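Local coordinates for protein probable GTPase engC (Thermotoga maritima, PDB 1U0L) that probably assists late maturation of the 30S ribosomal subunit as a circularly permuted GTPase that hydrolyses GTP slowly, at residues Val15-Phe18 and Val23-Glu26; Glu32-Lys37 and Val55-Asp60; Cys261-Val264 and Gly270-Glu273. One frame throughout, in Å; residues are numbered along the deposited sequence.

Interaction 1: Val15-Phe18 and Val23-Glu26; sequences VVSF and VTVE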
loop_
_atom_site.group_PDB
_atom_site.type_symbol
_atom_site.label_atom_id
_atom_site.label_comp_id
_atom_site.label_asym_id
_atom_site.label_seq_id
_atom_site.Cartn_x
_atom_site.Cartn_y
_atom_site.Cartn_z
ATOM N N VAL A 15 12.543 -0.472 13.165
ATOM C CA VAL A 15 12.212 -1.857 13.490
ATOM C C VAL A 15 11.990 -2.624 12.186
ATOM O O VAL A 15 11.322 -2.132 11.280
ATOM C CB VAL A 15 10.926 -1.966 14.280
ATOM C CG1 VAL A 15 10.574 -3.446 14.474
ATOM C CG2 VAL A 15 11.068 -1.230 15.604
ATOM N N VAL A 16 12.514 -3.840 12.095
ATOM C CA VAL A 16 12.363 -4.600 10.867
ATOM C C VAL A 16 11.740 -5.981 11.010
ATOM O O VAL A 16 11.331 -6.584 10.016
ATOM C CB VAL A 16 13.697 -4.743 10.182
ATOM C CG1 VAL A 16 14.169 -3.380 9.676
ATOM C CG2 VAL A 16 14.680 -5.358 11.157
ATOM N N SER A 17 11.677 -6.493 12.231
ATOM C CA SER A 17 11.058 -7.796 12.449
ATOM C C SER A 17 11.027 -8.155 13.921
ATOM O O SER A 17 11.672 -7.506 14.741
ATOM C CB SER A 17 11.805 -8.890 11.681
ATOM O OG SER A 17 13.034 -9.194 12.310
ATOM N N PHE A 18 10.260 -9.190 14.248
ATOM C CA PHE A 18 10.153 -9.658 15.619
ATOM C C PHE A 18 10.602 -11.113 15.722
ATOM O O PHE A 18 9.898 -12.033 15.322
ATOM C CB PHE A 18 8.725 -9.467 16.110
ATOM C CG PHE A 18 8.330 -8.029 16.217
ATOM C CD1 PHE A 18 8.248 -7.235 15.083
ATOM C CD2 PHE A 18 8.075 -7.455 17.453
ATOM C CE1 PHE A 18 7.920 -5.887 15.177
ATOM C CE2 PHE A 18 7.745 -6.107 17.559
ATOM C CZ PHE A 18 7.668 -5.322 16.417
ATOM N N VAL A 23 12.302 -7.533 19.772
ATOM C CA VAL A 23 12.314 -6.617 18.636
ATOM C C VAL A 23 13.691 -6.500 17.985
ATOM O O VAL A 23 14.689 -6.230 18.656
ATOM C CB VAL A 23 11.873 -5.194 19.063
ATOM C CG1 VAL A 23 11.942 -4.238 17.868
ATOM C CG2 VAL A 23 10.471 -5.233 19.644
ATOM N N THR A 24 13.734 -6.690 16.671
ATOM C CA THR A 24 14.976 -6.591 15.910
ATOM C C THR A 24 14.990 -5.211 15.271
ATOM O O THR A 24 14.095 -4.891 14.494
ATOM C CB THR A 24 15.019 -7.624 14.763
ATOM O OG1 THR A 24 14.558 -8.895 15.240
ATOM C CG2 THR A 24 16.440 -7.771 14.228
ATOM N N VAL A 25 15.986 -4.390 15.588
ATOM C CA VAL A 25 16.057 -3.059 14.986
ATOM C C VAL A 25 17.260 -2.952 14.070
ATOM O O VAL A 25 18.210 -3.711 14.186
ATOM C CB VAL A 25 16.155 -1.916 16.051
ATOM C CG1 VAL A 25 15.648 -2.405 17.400
ATOM C CG2 VAL A 25 17.580 -1.397 16.149
ATOM N N GLU A 26 17.207 -1.999 13.155
ATOM C CA GLU A 26 18.306 -1.767 12.234
ATOM C C GLU A 26 18.799 -0.361 12.508
ATOM O O GLU A 26 17.996 0.550 12.694
ATOM C CB GLU A 26 17.826 -1.875 10.797
ATOM C CG GLU A 26 18.902 -1.583 9.784
ATOM C CD GLU A 26 18.441 -1.849 8.369
ATOM O OE1 GLU A 26 17.820 -2.914 8.150
ATOM O OE2 GLU A 26 18.706 -1.006 7.484
#

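Interaction 2: Glu32-Lys37 and Val55-Asp60; sequences ERILCK and VEYTPD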
loop_
_atom_site.group_PDB
_atom_site.type_symbol
_atom_site.label_atom_id
_atom_site.label_comp_id
_atom_site.label_asym_id
_atom_site.label_seq_id
_atom_site.Cartn_x
_atom_site.Cartn_y
_atom_site.Cartn_z
ATOM N N GLU A 32 23.923 -2.672 11.451
ATOM C CA GLU A 32 23.471 -4.002 11.123
ATOM C C GLU A 32 22.196 -4.254 11.911
ATOM O O GLU A 32 21.583 -3.324 12.431
ATOM C CB GLU A 32 24.539 -5.035 11.501
ATOM C CG GLU A 32 25.881 -4.867 10.784
ATOM C CD GLU A 32 26.706 -3.698 11.307
ATOM O OE1 GLU A 32 27.823 -3.488 10.791
ATOM O OE2 GLU A 32 26.244 -2.994 12.231
ATOM N N ARG A 33 21.815 -5.521 12.007
ATOM C CA ARG A 33 20.601 -5.917 12.698
ATOM C C ARG A 33 20.820 -6.160 14.196
ATOM O O ARG A 33 21.184 -7.259 14.613
ATOM C CB ARG A 33 20.041 -7.174 12.017
ATOM C CG ARG A 33 18.546 -7.137 11.754
ATOM C CD ARG A 33 18.100 -8.267 10.829
ATOM N NE ARG A 33 18.369 -7.982 9.419
ATOM C CZ ARG A 33 17.730 -7.063 8.698
ATOM N NH1 ARG A 33 16.776 -6.324 9.243
ATOM N NH2 ARG A 33 18.040 -6.882 7.422
ATOM N N ILE A 34 20.590 -5.128 15.003
ATOM C CA ILE A 34 20.754 -5.226 16.456
ATOM C C ILE A 34 19.467 -5.743 17.095
ATOM O O ILE A 34 18.417 -5.116 16.958
ATOM C CB ILE A 34 21.047 -3.837 17.105
ATOM C CG1 ILE A 34 22.241 -3.156 16.432
ATOM C CG2 ILE A 34 21.292 -4.008 18.592
ATOM C CD1 ILE A 34 21.924 -2.554 15.077
ATOM N N LEU A 35 19.526 -6.873 17.792
ATOM C CA LEU A 35 18.314 -7.373 18.435
ATOM C C LEU A 35 18.097 -6.492 19.662
ATOM O O LEU A 35 19.036 -5.853 20.124
ATOM C CB LEU A 35 18.471 -8.843 18.828
ATOM C CG LEU A 35 17.167 -9.575 19.177
ATOM C CD1 LEU A 35 17.338 -11.070 18.984
ATOM C CD2 LEU A 35 16.766 -9.258 20.607
ATOM N N CYS A 36 16.872 -6.433 20.182
ATOM C CA CYS A 36 16.589 -5.577 21.333
ATOM C C CYS A 36 15.423 -5.980 22.236
ATOM O O CYS A 36 14.637 -6.886 21.942
ATOM C CB CYS A 36 16.327 -4.140 20.871
ATOM S SG CYS A 36 17.675 -3.348 19.996
ATOM N N LYS A 37 15.324 -5.258 23.345
ATOM C CA LYS A 37 14.274 -5.458 24.322
ATOM C C LYS A 37 13.786 -4.069 24.712
ATOM O O LYS A 37 14.580 -3.140 24.855
ATOM C CB LYS A 37 14.814 -6.192 25.548
ATOM C CG LYS A 37 14.082 -7.486 25.896
ATOM C CD LYS A 37 12.620 -7.254 26.268
ATOM C CE LYS A 37 11.748 -6.958 25.054
ATOM N NZ LYS A 37 11.841 -8.034 24.027
ATOM N N VAL A 55 12.694 3.897 15.964
ATOM C CA VAL A 55 13.000 3.923 17.397
ATOM C C VAL A 55 14.422 4.339 17.756
ATOM O O VAL A 55 15.327 4.311 16.915
ATOM C CB VAL A 55 12.739 2.545 18.061
ATOM C CG1 VAL A 55 11.252 2.187 17.956
ATOM C CG2 VAL A 55 13.618 1.479 17.422
ATOM N N GLU A 56 14.599 4.741 19.013
ATOM C CA GLU A 56 15.906 5.130 19.537
ATOM C C GLU A 56 16.197 4.189 20.700
ATOM O O GLU A 56 15.368 4.029 21.600
ATOM C CB GLU A 56 15.897 6.596 19.976
ATOM C CG GLU A 56 14.652 7.045 20.711
ATOM C CD GLU A 56 14.675 8.536 20.996
ATOM O OE1 GLU A 56 15.630 9.004 21.655
ATOM O OE2 GLU A 56 13.741 9.241 20.561
ATOM N N TYR A 57 17.367 3.558 20.664
ATOM C CA TYR A 57 17.753 2.576 21.672
ATOM C C TYR A 57 19.172 2.761 22.225
ATOM O O TYR A 57 19.925 3.619 21.759
ATOM C CB TYR A 57 17.649 1.184 21.051
ATOM C CG TYR A 57 18.652 0.956 19.934
ATOM C CD1 TYR A 57 19.713 0.065 20.092
ATOM C CD2 TYR A 57 18.554 1.655 18.730
ATOM C CE1 TYR A 57 20.651 -0.126 19.083
ATOM C CE2 TYR A 57 19.488 1.474 17.715
ATOM C CZ TYR A 57 20.537 0.581 17.896
ATOM O OH TYR A 57 21.469 0.402 16.889
ATOM N N THR A 58 19.525 1.937 23.215
ATOM C CA THR A 58 20.851 1.966 23.839
ATOM C C THR A 58 21.654 0.775 23.320
ATOM O O THR A 58 21.280 -0.377 23.530
ATOM C CB THR A 58 20.761 1.866 25.370
ATOM O OG1 THR A 58 20.018 2.981 25.882
ATOM C CG2 THR A 58 22.157 1.858 25.981
ATOM N N PRO A 59 22.776 1.043 22.640
ATOM C CA PRO A 59 23.651 0.015 22.067
ATOM C C PRO A 59 24.571 -0.749 23.012
ATOM O O PRO A 59 25.789 -0.711 22.832
ATOM C CB PRO A 59 24.464 0.791 21.024
ATOM C CG PRO A 59 23.649 2.041 20.771
ATOM C CD PRO A 59 23.153 2.373 22.139
ATOM N N ASP A 60 24.027 -1.443 24.009
ATOM C CA ASP A 60 24.894 -2.206 24.905
ATOM C C ASP A 60 25.436 -3.400 24.116
ATOM O O ASP A 60 25.099 -4.553 24.397
ATOM C CB ASP A 60 24.135 -2.687 26.152
ATOM C CG ASP A 60 22.988 -3.625 25.826
ATOM O OD1 ASP A 60 21.970 -3.155 25.281
ATOM O OD2 ASP A 60 23.103 -4.837 26.115
#

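Interaction 3: Cys261-Val264 and Gly270-Glu273; sequences CNHV and GVKE. With ZN (zinc ion), chain D.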
loop_
_atom_site.group_PDB
_atom_site.type_symbol
_atom_site.label_atom_id
_atom_site.label_comp_id
_atom_site.label_asym_id
_atom_site.label_seq_id
_atom_site.Cartn_x
_atom_site.Cartn_y
_atom_site.Cartn_z
ATOM N N CYS A 261 -22.367 16.487 -0.781
ATOM C CA CYS A 261 -23.256 15.664 -1.569
ATOM C C CYS A 261 -22.518 14.347 -1.772
ATOM O O CYS A 261 -21.370 14.353 -2.207
ATOM C CB CYS A 261 -23.487 16.342 -2.910
ATOM S SG CYS A 261 -24.221 15.310 -4.157
ATOM N N ASN A 262 -23.164 13.229 -1.454
ATOM C CA ASN A 262 -22.545 11.922 -1.602
ATOM C C ASN A 262 -22.462 11.438 -3.047
ATOM O O ASN A 262 -21.965 10.341 -3.319
ATOM C CB ASN A 262 -23.282 10.900 -0.739
ATOM C CG ASN A 262 -23.134 11.189 0.752
ATOM O OD1 ASN A 262 -22.029 11.457 1.242
ATOM N ND2 ASN A 262 -24.246 11.127 1.483
ATOM N N HIS A 263 -22.953 12.257 -3.971
ATOM C CA HIS A 263 -22.902 11.947 -5.396
ATOM C C HIS A 263 -23.758 10.766 -5.871
ATOM O O HIS A 263 -23.594 10.303 -7.000
ATOM C CB HIS A 263 -21.449 11.711 -5.812
ATOM C CG HIS A 263 -20.478 12.639 -5.151
ATOM N ND1 HIS A 263 -20.420 13.984 -5.441
ATOM C CD2 HIS A 263 -19.552 12.420 -4.187
ATOM C CE1 HIS A 263 -19.501 14.555 -4.685
ATOM N NE2 HIS A 263 -18.959 13.628 -3.914
ATOM N N VAL A 264 -24.661 10.269 -5.030
ATOM C CA VAL A 264 -25.509 9.151 -5.442
ATOM C C VAL A 264 -26.848 9.656 -5.982
ATOM O O VAL A 264 -26.989 9.870 -7.180
ATOM C CB VAL A 264 -25.796 8.175 -4.276
ATOM C CG1 VAL A 264 -26.665 7.011 -4.770
ATOM C CG2 VAL A 264 -24.494 7.663 -3.692
ATOM N N GLY A 270 -21.965 17.724 -9.340
ATOM C CA GLY A 270 -20.904 17.985 -10.294
ATOM C C GLY A 270 -20.218 16.691 -10.694
ATOM O O GLY A 270 -19.718 16.540 -11.821
ATOM N N VAL A 271 -20.187 15.756 -9.752
ATOM C CA VAL A 271 -19.583 14.470 -10.006
ATOM C C VAL A 271 -20.479 13.719 -10.983
ATOM O O VAL A 271 -20.007 13.271 -12.031
ATOM C CB VAL A 271 -19.429 13.655 -8.715
ATOM C CG1 VAL A 271 -19.066 12.228 -9.068
ATOM C CG2 VAL A 271 -18.339 14.263 -7.845
ATOM N N LYS A 272 -21.767 13.583 -10.663
ATOM C CA LYS A 272 -22.669 12.903 -11.583
ATOM C C LYS A 272 -22.654 13.588 -12.945
ATOM O O LYS A 272 -22.723 12.925 -13.972
ATOM C CB LYS A 272 -24.090 12.844 -11.025
ATOM C CG LYS A 272 -24.255 11.721 -10.022
ATOM C CD LYS A 272 -25.612 11.046 -10.129
ATOM C CE LYS A 272 -26.647 11.794 -9.331
ATOM N NZ LYS A 272 -27.983 11.172 -9.488
ATOM N N GLU A 273 -22.542 14.913 -12.953
ATOM C CA GLU A 273 -22.495 15.659 -14.204
ATOM C C GLU A 273 -21.259 15.237 -14.993
ATOM O O GLU A 273 -21.351 14.913 -16.178
ATOM C CB GLU A 273 -22.439 17.165 -13.935
ATOM C CG GLU A 273 -22.236 18.002 -15.189
ATOM C CD GLU A 273 -22.079 19.484 -14.894
ATOM O OE1 GLU A 273 -23.026 20.084 -14.347
ATOM O OE2 GLU A 273 -21.008 20.051 -15.206
HETATM ZN ZN ZN D . -22.463 15.200 -5.658
#

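Interaction 1: Val15-Phe18 and Val23-Glu26
The Phe-18 ring takes CG2 of Val-23 obliquely, at its CE2 corner (3.5 Å), and the two side chains lie alongside each other, pointing the same way. Ile-49, Val-51 and Thr-213 add to the packing round this ring. Phe-18 shares its face of the sheet with Val-15, Val-23 and Val-25, and CG lies beside the backbone N (chi1 -66°), which lays the ring alongside Val-23. The other flat group, the carboxylate of Glu-26, has CG1 of Val-16 at 4.0 Å from OE1, but its polar grip comes from the GTPase domain: OE1 forms a salt bridge with Lys-218 and OE2 a hydrogen bond with the hydroxyl of Tyr-224. Val-15 and Val-23 cross at about a right angle, their CG1 methyls 3.7 Å apart. The two strands form the antiparallel hairpin that begins the OB-fold of the N-terminal domain, and a beta bulge at Val-16 and Ser-17 interrupts its register. Both bulge residues therefore face Thr-24: Val-16 N donates to Thr-24 O over 3.1 Å, almost straight at 176°, while Thr-24 N reaches Ser-17 O at 2.9 Å. The same Ser-17 carbonyl oxygen takes a second, weak bond from Thr-24 OG1 (3.2 Å), which the first torsion of Thr-24 (-44°) sets beside its own backbone N. On the face opposite Phe-18, the Ser-17 hydroxyl OG lies 3.3 Å from Thr-24 OG1.

Interaction 2: Glu32-Lys37 and Val55-Asp60
In the hydrophobic interior of the N-terminal OB-fold domain, Tyr-57 reaches across from strand 54-58 to Ile-34 and Cys-36 on strand 33-38. The strands are not direct partners: strand 65-70 stands between them in the curled sheet, and the nearest CA atoms, such as those of Cys-36 and Tyr-57, remain 8.2 Å apart. Side chains alone bridge that gap. The tyrosine ring is put there by a first torsion of 66°, which places CG between the backbone N and the carbonyl carbon. Along one side of the ring, Cys-36 SG sits 4.0 Å from CD1 and Ile-34 CG2 4.0 Å from CE1, both approaching obliquely. The sulfur is 4.7 Å from the ring centroid and 38° off the ring normal, a Cys sulfur-aromatic contact. Ile-34 crosses the tyrosine at about a right angle, its CG1 3.7 Å from the hydroxyl oxygen OH. Val-25 and Ile-67 of neighbouring strands also touch Cys-36, extending this apolar cluster. The contact is thus mainly apolar, van der Waals contact with perhaps a modest sulfur-aromatic share, and fills the interior between strands that do not pair; the polarity of the phenol hydroxyl is met, at least in part, by a weak hydrogen bond to Asp-27.

Interaction 3: Cys261-Val264 and Gly270-Glu273
Residues 261-264 form an irregular turn facing the first turn of helix 270-277, with the CA atoms of His-263 and Val-271 6.2 Å apart. His-263 has a left-handed backbone (phi 67°, psi 12°); its N-H donates to Cys-261 SG (3.3 Å, 151°). That sulfur binds zinc at 2.3 Å, and His-263 ND1 does so at 2.4 Å. Flanking the imidazole, CG2 of Val-271 lies over one face, 3.2 Å from ND1, and the carbonyl oxygen of Cys-261 sits over the centre of the opposite one; Phe-251 adds an edge-to-face ring contact. Lys-272 bends at chi2 and chi3 to run back along the turn, its CG passing 3.4 Å from His-263 O. At the far end of this side chain, Lys-272 NZ makes a weak hydrogen bond of 2.8 Å to Val-264 O. With an alanine here, Val-264 O would probably lose its link to the helix, and the turn would be less firmly tied to it. Cys-256 and Cys-269 complete the metal site, and Tyr-285 of helix 282-296 bonds His-263 O. Three cysteines and one histidine round a single zinc, gathered from the loop that leads into helix 270-277, make up the zinc-finger site of RsgA.

Along the chain the three contacts follow in series, each closing before the next opens. Interactions 1 and 2 share the OB-fold domain and one curled sheet: their centres are 8 Å apart, strands 22-27 and 33-38 are neighbours, and a probable hydrogen bond from Val-25 N to Ile-34 O (2.9 Å) joins them directly. Interaction 3, on the other side of the chain's centre, has its own centre about 46 Å from that of interaction 1 and 52 Å from that of interaction 2. The six-stranded, mostly parallel sheet (strands 87-92 to 224-226) comes between them along the chain. A five-stranded OB-fold sheet with an apolar interior and a zinc site are thus separate modules at far ends of the molecule.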